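Local coordinates for D-mannose isomerase (Marinomonas mediterranea, PDB 5X32), which isomerises D-mannose reversibly to D-fructose and, less efficiently, D-lyxose to D-xylulose, but does not accept D-glucose, at residues 151-156 and 207-212; 182-187 and 263-268; 257-262 and 269-274. All coordinates share one frame; numbering follows the deposited sequence.

Interaction 1 ties the turn before strand 155-160 to helix 193-212; interactions 2 and 3 join helices of the barrel expected for this family. The last two share helix 249-265, their centres about 10 Å apart; Met184 SD of interaction 2 lies 3.5 Å from Leu262 CD2 of interaction 3. Interaction 1, its centre about 16 Å from that of interaction 3, meets it where Cys207 SG packs 3.9 Å from Leu259 CD2, whereas interactions 1 and 2 do not touch. Helix 249-265 also carries His251, by similarity a proton donor/acceptor. The side chains of Gln210 and Leu259 lie about 12 Å and 11 Å from that of His251, and interaction 2 is away from the annotated sites.

Interaction 1 of 3, residues 151-156 and 207-212; sequences NKHGLY and CQKQAS
The turn of the beta hairpin formed by strands 149-150 and 155-160 meets the C-terminal part of helix 193-212 through two pairs, Lys209 with His153 and Gln210 with Leu155. Lys209 supplies the polar link: its NZ donates a hydrogen bond to His153 O at 3.1 Å, tilted 23° from the carbonyl plane. With CG anti to the backbone N (chi1 179°) and bends at chi3 and chi4, the lysine chain brings its ammonium to the turn. The same NZ lies at the edge of the His153 ring, 4.3 Å from ND1, a proximity that would probably disfavour a protonated imidazole. Lys152 CG lies over one face of that ring, near its rim. Leu155 and Gln210 approach from opposite directions, and Leu155 CD1 packs on Gln210 CG at 3.8 Å. A leucine in place of Lys209 would have no ammonium group, so that His153 O would probably lose this donor and the turn its polar tie to the helix. The amide of Gln210 is engaged elsewhere, NE2 donating to Trp227 O, and Trp227 also meets the His153 ring. Leu155 completes the seam by resting on Leu202, Asn205 and Ile206, so the start of the strand packs against helix 193-212.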
loop_
_atom_site.group_PDB
_atom_site.type_symbol
_atom_site.label_atom_id
_atom_site.label_comp_id
_atom_site.label_asym_id
_atom_site.label_seq_id
_atom_site.Cartn_x
_atom_site.Cartn_y
_atom_site.Cartn_z
ATOM N N ASN A 151 -0.129 -2.002 23.838
ATOM C CA ASN A 151 1.148 -2.525 24.300
ATOM C C ASN A 151 1.160 -3.988 24.729
ATOM O O ASN A 151 2.172 -4.666 24.557
ATOM C CB ASN A 151 1.669 -1.666 25.445
ATOM C CG ASN A 151 3.160 -1.852 25.665
ATOM O OD1 ASN A 151 3.986 -1.115 25.115
ATOM N ND2 ASN A 151 3.515 -2.846 26.477
ATOM N N LYS A 152 0.049 -4.495 25.251
ATOM C CA LYS A 152 0.066 -5.850 25.778
ATOM C C LYS A 152 0.004 -6.896 24.655
ATOM O O LYS A 152 0.313 -8.081 24.868
ATOM C CB LYS A 152 -1.102 -6.040 26.758
ATOM C CG LYS A 152 -1.832 -7.380 26.665
ATOM C CD LYS A 152 -3.172 -7.388 27.387
ATOM C CE LYS A 152 -3.838 -8.762 27.317
ATOM N NZ LYS A 152 -5.318 -8.605 27.270
ATOM N N HIS A 153 -0.326 -6.443 23.445
ATOM C CA HIS A 153 -0.346 -7.315 22.268
ATOM C C HIS A 153 0.700 -6.937 21.239
ATOM O O HIS A 153 0.959 -7.695 20.306
ATOM C CB HIS A 153 -1.719 -7.301 21.624
ATOM C CG HIS A 153 -2.778 -7.939 22.461
ATOM N ND1 HIS A 153 -2.967 -9.303 22.503
ATOM C CD2 HIS A 153 -3.712 -7.402 23.279
ATOM C CE1 HIS A 153 -3.973 -9.579 23.314
ATOM N NE2 HIS A 153 -4.441 -8.443 23.798
ATOM N N GLY A 154 1.259 -5.740 21.381
ATOM C CA GLY A 154 2.297 -5.280 20.485
ATOM C C GLY A 154 1.709 -4.962 19.130
ATOM O O GLY A 154 2.410 -5.026 18.116
ATOM N N LEU A 155 0.425 -4.610 19.114
ATOM C CA LEU A 155 -0.269 -4.288 17.875
ATOM C C LEU A 155 -1.104 -3.037 18.033
ATOM O O LEU A 155 -1.301 -2.556 19.144
ATOM C CB LEU A 155 -1.155 -5.457 17.447
ATOM C CG LEU A 155 -0.354 -6.680 17.007
ATOM C CD1 LEU A 155 -1.226 -7.919 16.843
ATOM C CD2 LEU A 155 0.379 -6.341 15.706
ATOM N N TYR A 156 -1.614 -2.522 16.917
ATOM C CA TYR A 156 -2.542 -1.397 16.934
ATOM C C TYR A 156 -3.951 -1.905 16.668
ATOM O O TYR A 156 -4.165 -2.764 15.804
ATOM C CB TYR A 156 -2.175 -0.365 15.882
ATOM C CG TYR A 156 -0.893 0.387 16.108
ATOM C CD1 TYR A 156 -0.874 1.553 16.860
ATOM C CD2 TYR A 156 0.300 -0.051 15.543
ATOM C CE1 TYR A 156 0.295 2.261 17.048
ATOM C CE2 TYR A 156 1.475 0.647 15.727
ATOM C CZ TYR A 156 1.466 1.803 16.480
ATOM O OH TYR A 156 2.637 2.500 16.665
ATOM N N CYS A 207 3.668 -11.366 11.450
ATOM C CA CYS A 207 4.251 -12.449 10.681
ATOM C C CYS A 207 4.686 -13.665 11.493
ATOM O O CYS A 207 4.799 -14.746 10.938
ATOM C CB CYS A 207 5.455 -11.928 9.902
ATOM S SG CYS A 207 4.978 -10.832 8.586
ATOM N N GLN A 208 4.927 -13.513 12.794
ATOM C CA GLN A 208 5.190 -14.695 13.602
ATOM C C GLN A 208 4.016 -15.044 14.495
ATOM O O GLN A 208 3.356 -16.062 14.271
ATOM C CB GLN A 208 6.456 -14.518 14.424
ATOM C CG GLN A 208 7.634 -14.814 13.568
ATOM C CD GLN A 208 8.933 -14.954 14.318
ATOM O OE1 GLN A 208 9.175 -14.254 15.283
ATOM N NE2 GLN A 208 9.789 -15.876 13.857
ATOM N N LYS A 209 3.722 -14.176 15.465
ATOM C CA LYS A 209 2.722 -14.517 16.466
ATOM C C LYS A 209 1.352 -14.701 15.843
ATOM O O LYS A 209 0.795 -15.796 15.905
ATOM C CB LYS A 209 2.613 -13.470 17.551
ATOM C CG LYS A 209 1.530 -13.850 18.555
ATOM C CD LYS A 209 1.583 -12.983 19.798
ATOM C CE LYS A 209 1.415 -11.489 19.480
ATOM N NZ LYS A 209 0.601 -10.790 20.512
ATOM N N GLN A 210 0.807 -13.649 15.240
ATOM C CA GLN A 210 -0.534 -13.757 14.668
ATOM C C GLN A 210 -0.629 -14.789 13.548
ATOM O O GLN A 210 -1.677 -15.406 13.368
ATOM C CB GLN A 210 -1.025 -12.399 14.169
ATOM C CG GLN A 210 -1.200 -11.402 15.287
ATOM C CD GLN A 210 -2.009 -11.977 16.428
ATOM O OE1 GLN A 210 -1.549 -12.009 17.560
ATOM N NE2 GLN A 210 -3.227 -12.419 16.140
ATOM N N ALA A 211 0.454 -14.973 12.800
ATOM C CA ALA A 211 0.476 -15.978 11.739
ATOM C C ALA A 211 0.346 -17.406 12.274
ATOM O O ALA A 211 -0.392 -18.214 11.706
ATOM C CB ALA A 211 1.744 -15.841 10.918
ATOM N N SER A 212 1.017 -17.698 13.388
ATOM C CA SER A 212 1.034 -19.054 13.966
ATOM C C SER A 212 -0.354 -19.575 14.280
ATOM O O SER A 212 -0.566 -20.782 14.346
ATOM C CB SER A 212 1.855 -19.090 15.256
ATOM O OG SER A 212 3.220 -18.792 15.034
#

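Interaction 2 of 3, residues 182-187 and 263-268; sequences ALMSAF and DKRSPE
Arg265 and Met184 bring together helices 173-190 and 249-265, which, from the alternation of helices along the chain, are probably successive inner helices of the (alpha/alpha)6 barrel of this family. The two side chains cross obliquely. Arg265 runs out extended from CG to NE and accounts for half of the surface buried here, with Met184 and Phe187 on the other helix forming the surface it lies against. Met184 has CG beside its backbone N, and a bend at chi3 (64°) brings the terminal methyl up to the arginine. As modelled, that methyl lies at the edge of the guanidinium, in its plane, with CE 3.6 Å from Arg265 CD; but the separation of Met184 CE from Arg265 NE, 2.9 Å, is too short to be trusted at this resolution, and the exact position of the methyl is doubtful. Phe187 presents its ring edge-on: Arg265 CD sits near the ring plane, 4.4 Å from Phe187 CD2. No hydrogen bond spans the two segments; the arginine meets the other helix through CD and the guanidinium edge. Its charge is met elsewhere, NH1 forming a salt bridge with Asp188. Asp188 probably also offsets the nearness of Lys390 to NH2. Phe187 packs in addition on Leu196 of helix 193-212, which Ser266 also touches. Just beyond the helix, Glu268 N makes a weak hydrogen bond of 3.4 Å to Asp263 OD1.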
loop_
_atom_site.group_PDB
_atom_site.type_symbol
_atom_site.label_atom_id
_atom_site.label_comp_id
_atom_site.label_asym_id
_atom_site.label_seq_id
_atom_site.Cartn_x
_atom_site.Cartn_y
_atom_site.Cartn_z
ATOM N N ALA A 182 4.728 2.286 6.924
ATOM C CA ALA A 182 4.778 3.720 7.112
ATOM C C ALA A 182 5.935 4.059 8.017
ATOM O O ALA A 182 6.707 4.987 7.741
ATOM C CB ALA A 182 3.465 4.230 7.704
ATOM N N LEU A 183 6.083 3.269 9.074
ATOM C CA LEU A 183 7.142 3.506 10.049
ATOM C C LEU A 183 8.533 3.246 9.465
ATOM O O LEU A 183 9.495 3.907 9.884
ATOM C CB LEU A 183 6.918 2.664 11.291
ATOM C CG LEU A 183 5.696 3.144 12.068
ATOM C CD1 LEU A 183 5.379 2.170 13.171
ATOM C CD2 LEU A 183 5.934 4.525 12.636
ATOM N N MET A 184 8.659 2.301 8.519
ATOM C CA MET A 184 9.926 2.210 7.781
ATOM C C MET A 184 10.213 3.475 6.959
ATOM O O MET A 184 11.360 3.950 6.897
ATOM C CB MET A 184 9.933 1.012 6.853
ATOM C CG MET A 184 10.129 -0.298 7.574
ATOM S SD MET A 184 10.002 -1.679 6.444
ATOM C CE MET A 184 11.394 -1.292 5.433
ATOM N N SER A 185 9.170 4.031 6.340
ATOM C CA SER A 185 9.338 5.267 5.580
ATOM C C SER A 185 9.797 6.394 6.514
ATOM O O SER A 185 10.639 7.242 6.160
ATOM C CB SER A 185 8.033 5.651 4.886
ATOM O OG SER A 185 8.192 6.808 4.080
ATOM N N ALA A 186 9.246 6.374 7.724
ATOM C CA ALA A 186 9.558 7.378 8.726
ATOM C C ALA A 186 11.006 7.227 9.171
ATOM O O ALA A 186 11.722 8.212 9.309
ATOM C CB ALA A 186 8.614 7.258 9.916
ATOM N N PHE A 187 11.432 5.996 9.417
ATOM C CA PHE A 187 12.823 5.756 9.773
ATOM C C PHE A 187 13.788 6.204 8.675
ATOM O O PHE A 187 14.845 6.732 8.967
ATOM C CB PHE A 187 13.069 4.291 10.113
ATOM C CG PHE A 187 14.518 3.967 10.308
ATOM C CD1 PHE A 187 15.195 4.439 11.420
ATOM C CD2 PHE A 187 15.210 3.201 9.389
ATOM C CE1 PHE A 187 16.536 4.151 11.612
ATOM C CE2 PHE A 187 16.552 2.907 9.582
ATOM C CZ PHE A 187 17.213 3.383 10.692
ATOM N N ASP A 263 14.826 -6.577 6.530
ATOM C CA ASP A 263 16.028 -7.385 6.601
ATOM C C ASP A 263 17.219 -6.621 6.041
ATOM O O ASP A 263 18.366 -6.976 6.329
ATOM C CB ASP A 263 15.847 -8.714 5.866
ATOM C CG ASP A 263 16.888 -9.736 6.267
ATOM O OD1 ASP A 263 17.601 -9.489 7.264
ATOM O OD2 ASP A 263 16.959 -10.802 5.622
ATOM N N LYS A 264 16.981 -5.595 5.222
ATOM C CA LYS A 264 18.149 -4.842 4.779
ATOM C C LYS A 264 18.429 -3.698 5.739
ATOM O O LYS A 264 19.572 -3.275 5.882
ATOM C CB LYS A 264 17.938 -4.288 3.362
ATOM C CG LYS A 264 18.531 -2.873 3.037
ATOM C CD LYS A 264 20.045 -2.628 3.205
ATOM C CE LYS A 264 20.472 -1.353 2.470
ATOM N NZ LYS A 264 19.712 -0.116 2.963
ATOM N N ARG A 265 17.431 -3.263 6.490
ATOM C CA ARG A 265 17.665 -2.165 7.418
ATOM C C ARG A 265 18.198 -2.653 8.752
ATOM O O ARG A 265 19.206 -2.158 9.251
ATOM C CB ARG A 265 16.385 -1.359 7.615
ATOM C CG ARG A 265 15.753 -1.000 6.307
ATOM C CD ARG A 265 14.616 -0.006 6.424
ATOM N NE ARG A 265 13.928 0.118 5.146
ATOM C CZ ARG A 265 14.451 0.653 4.049
ATOM N NH1 ARG A 265 15.687 1.133 4.058
ATOM N NH2 ARG A 265 13.735 0.713 2.935
ATOM N N SER A 266 17.537 -3.648 9.317
ATOM C CA SER A 266 17.914 -4.161 10.618
ATOM C C SER A 266 17.681 -5.667 10.608
ATOM O O SER A 266 16.603 -6.137 10.986
ATOM C CB SER A 266 17.097 -3.444 11.703
ATOM O OG SER A 266 17.335 -3.944 13.003
ATOM N N PRO A 267 18.688 -6.427 10.137
ATOM C CA PRO A 267 18.592 -7.868 9.830
ATOM C C PRO A 267 18.114 -8.766 10.970
ATOM O O PRO A 267 18.283 -8.446 12.137
ATOM C CB PRO A 267 20.017 -8.250 9.431
ATOM C CG PRO A 267 20.738 -6.985 9.157
ATOM C CD PRO A 267 20.020 -5.865 9.838
ATOM N N GLU A 268 17.521 -9.894 10.599
ATOM C CA GLU A 268 16.927 -10.849 11.525
ATOM C C GLU A 268 16.834 -12.190 10.806
ATOM O O GLU A 268 16.325 -12.249 9.682
ATOM C CB GLU A 268 15.542 -10.391 11.976
ATOM C CG GLU A 268 15.288 -10.532 13.463
ATOM C CD GLU A 268 15.818 -9.346 14.253
ATOM O OE1 GLU A 268 15.397 -8.203 13.982
ATOM O OE2 GLU A 268 16.661 -9.550 15.143
#

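Interaction 3 of 3, residues 257-262 and 269-274; sequences KLLLML and NWYLPK
Leu259 and Tyr271 are the two large projections in this helical hairpin, in which helix 249-265 turns back through a short connection into helix 271-286, probably an inner and an outer helix of the barrel. The hairpin is tight: the CA atoms of Leu259 and Tyr271 are 5.4 Å apart. Leu259 fills a hollow lined by Trp270, Tyr271 and Lys274. One of its branches, CD1, lies against the aliphatic chain of Lys274, 3.8 Å from CG, while the other, CD2, reaches Trp270 CH2 at 4.1 Å, the leucine and indole side chains crossing at about a right angle. Trp270 and Tyr271 form the wall of that hollow together: Tyr271 CD1 stands over the centre of the indole face, and Trp270 CZ2 lies in the plane of the tyrosine ring at its edge. Trp270 has CG between its backbone N and carbonyl carbon (chi1 66°), which sets its ring beside Tyr271. The tyrosine ring in turn fills the space beside the helix backbone, with CD2 3.6 Å from Leu259 O and CE2 3.7 Å from Leu262 CB. On another flank Leu260 CD2 meets Leu272 CD1, at 3.5 Å, and both leucines continue onto helix 311-328. The ammonium of Lys274 is directed elsewhere, to Asn217 O. No hydrogen bond crosses between the segments, and the hairpin here is held mainly by carbon surfaces, with a backbone carbonyl beside the tyrosine ring, the two aromatic rings and branched leucines depending on their fit and not on directed bonds.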
loop_
_atom_site.group_PDB
_atom_site.type_symbol
_atom_site.label_atom_id
_atom_site.label_comp_id
_atom_site.label_asym_id
_atom_site.label_seq_id
_atom_site.Cartn_x
_atom_site.Cartn_y
_atom_site.Cartn_z
ATOM N N LYS A 257 7.586 -8.724 1.076
ATOM C CA LYS A 257 8.318 -7.522 0.701
ATOM C C LYS A 257 8.756 -6.725 1.932
ATOM O O LYS A 257 9.917 -6.316 2.041
ATOM C CB LYS A 257 7.480 -6.627 -0.207
ATOM C CG LYS A 257 8.132 -5.262 -0.453
ATOM C CD LYS A 257 7.343 -4.446 -1.428
ATOM C CE LYS A 257 5.919 -4.304 -0.937
ATOM N NZ LYS A 257 5.657 -3.080 -0.144
ATOM N N LEU A 258 7.817 -6.474 2.838
ATOM C CA LEU A 258 8.142 -5.722 4.045
ATOM C C LEU A 258 9.265 -6.412 4.851
ATOM O O LEU A 258 10.212 -5.760 5.276
ATOM C CB LEU A 258 6.878 -5.522 4.889
ATOM C CG LEU A 258 5.871 -4.594 4.173
ATOM C CD1 LEU A 258 4.514 -4.560 4.859
ATOM C CD2 LEU A 258 6.410 -3.160 4.018
ATOM N N LEU A 259 9.191 -7.727 5.013
ATOM C CA LEU A 259 10.241 -8.473 5.710
ATOM C C LEU A 259 11.600 -8.291 5.053
ATOM O O LEU A 259 12.595 -8.136 5.743
ATOM C CB LEU A 259 9.925 -9.964 5.761
ATOM C CG LEU A 259 8.639 -10.294 6.517
ATOM C CD1 LEU A 259 8.416 -11.810 6.625
ATOM C CD2 LEU A 259 8.563 -9.587 7.866
ATOM N N LEU A 260 11.658 -8.313 3.726
ATOM C CA LEU A 260 12.967 -8.200 3.082
ATOM C C LEU A 260 13.490 -6.764 3.213
ATOM O O LEU A 260 14.694 -6.518 3.413
ATOM C CB LEU A 260 12.886 -8.661 1.621
ATOM C CG LEU A 260 12.446 -10.128 1.546
ATOM C CD1 LEU A 260 12.323 -10.652 0.145
ATOM C CD2 LEU A 260 13.388 -11.011 2.326
ATOM N N MET A 261 12.571 -5.814 3.147
ATOM C CA MET A 261 12.924 -4.421 3.342
ATOM C C MET A 261 13.472 -4.179 4.774
ATOM O O MET A 261 14.435 -3.442 4.967
ATOM C CB MET A 261 11.709 -3.559 3.050
ATOM C CG MET A 261 11.363 -3.438 1.576
ATOM S SD MET A 261 9.892 -2.412 1.350
ATOM C CE MET A 261 10.459 -0.814 1.958
ATOM N N LEU A 262 12.872 -4.828 5.763
ATOM C CA LEU A 262 13.348 -4.752 7.133
ATOM C C LEU A 262 14.675 -5.491 7.274
ATOM O O LEU A 262 15.555 -5.081 8.016
ATOM C CB LEU A 262 12.319 -5.362 8.070
ATOM C CG LEU A 262 11.175 -4.431 8.435
ATOM C CD1 LEU A 262 10.210 -5.173 9.325
ATOM C CD2 LEU A 262 11.691 -3.166 9.107
ATOM N N ASN A 269 17.304 -13.267 11.435
ATOM C CA ASN A 269 17.540 -14.491 10.683
ATOM C C ASN A 269 16.265 -15.244 10.248
ATOM O O ASN A 269 16.351 -16.183 9.454
ATOM C CB ASN A 269 18.497 -15.439 11.442
ATOM C CG ASN A 269 17.925 -15.982 12.749
ATOM O OD1 ASN A 269 16.711 -15.974 12.975
ATOM N ND2 ASN A 269 18.810 -16.523 13.594
ATOM N N TRP A 270 15.094 -14.847 10.741
ATOM C CA TRP A 270 13.843 -15.469 10.283
ATOM C C TRP A 270 13.173 -14.706 9.119
ATOM O O TRP A 270 12.255 -15.227 8.471
ATOM C CB TRP A 270 12.842 -15.599 11.438
ATOM C CG TRP A 270 12.346 -14.278 11.993
ATOM C CD1 TRP A 270 12.916 -13.556 12.992
ATOM C CD2 TRP A 270 11.170 -13.546 11.594
ATOM N NE1 TRP A 270 12.185 -12.419 13.237
ATOM C CE2 TRP A 270 11.107 -12.390 12.394
ATOM C CE3 TRP A 270 10.175 -13.752 10.634
ATOM C CZ2 TRP A 270 10.085 -11.444 12.269
ATOM C CZ3 TRP A 270 9.162 -12.800 10.508
ATOM C CH2 TRP A 270 9.126 -11.669 11.324
ATOM N N TYR A 271 13.639 -13.485 8.848
ATOM C CA TYR A 271 13.030 -12.639 7.816
ATOM C C TYR A 271 12.958 -13.335 6.457
ATOM O O TYR A 271 11.869 -13.516 5.895
ATOM C CB TYR A 271 13.803 -11.336 7.677
ATOM C CG TYR A 271 13.467 -10.318 8.731
ATOM C CD1 TYR A 271 12.422 -10.529 9.619
ATOM C CD2 TYR A 271 14.198 -9.136 8.843
ATOM C CE1 TYR A 271 12.113 -9.585 10.585
ATOM C CE2 TYR A 271 13.898 -8.195 9.800
ATOM C CZ TYR A 271 12.856 -8.426 10.674
ATOM O OH TYR A 271 12.549 -7.500 11.644
ATOM N N LEU A 272 14.117 -13.736 5.937
ATOM C CA LEU A 272 14.178 -14.321 4.604
ATOM C C LEU A 272 13.452 -15.660 4.495
ATOM O O LEU A 272 12.724 -15.859 3.536
ATOM C CB LEU A 272 15.628 -14.469 4.151
ATOM C CG LEU A 272 15.780 -15.002 2.734
ATOM C CD1 LEU A 272 15.082 -14.053 1.770
ATOM C CD2 LEU A 272 17.246 -15.102 2.380
ATOM N N PRO A 273 13.648 -16.593 5.454
ATOM C CA PRO A 273 12.841 -17.812 5.321
ATOM C C PRO A 273 11.328 -17.561 5.397
ATOM O O PRO A 273 10.558 -18.264 4.735
ATOM C CB PRO A 273 13.301 -18.674 6.500
ATOM C CG PRO A 273 14.674 -18.221 6.763
ATOM C CD PRO A 273 14.717 -16.762 6.457
ATOM N N LYS A 274 10.895 -16.602 6.209
ATOM C CA LYS A 274 9.464 -16.341 6.308
ATOM C C LYS A 274 8.940 -15.695 5.011
ATOM O O LYS A 274 7.901 -16.116 4.482
ATOM C CB LYS A 274 9.151 -15.486 7.532
ATOM C CG LYS A 274 7.661 -15.336 7.797
ATOM C CD LYS A 274 6.988 -16.689 8.095
ATOM C CE LYS A 274 5.580 -16.514 8.696
ATOM N NZ LYS A 274 4.751 -17.757 8.835
#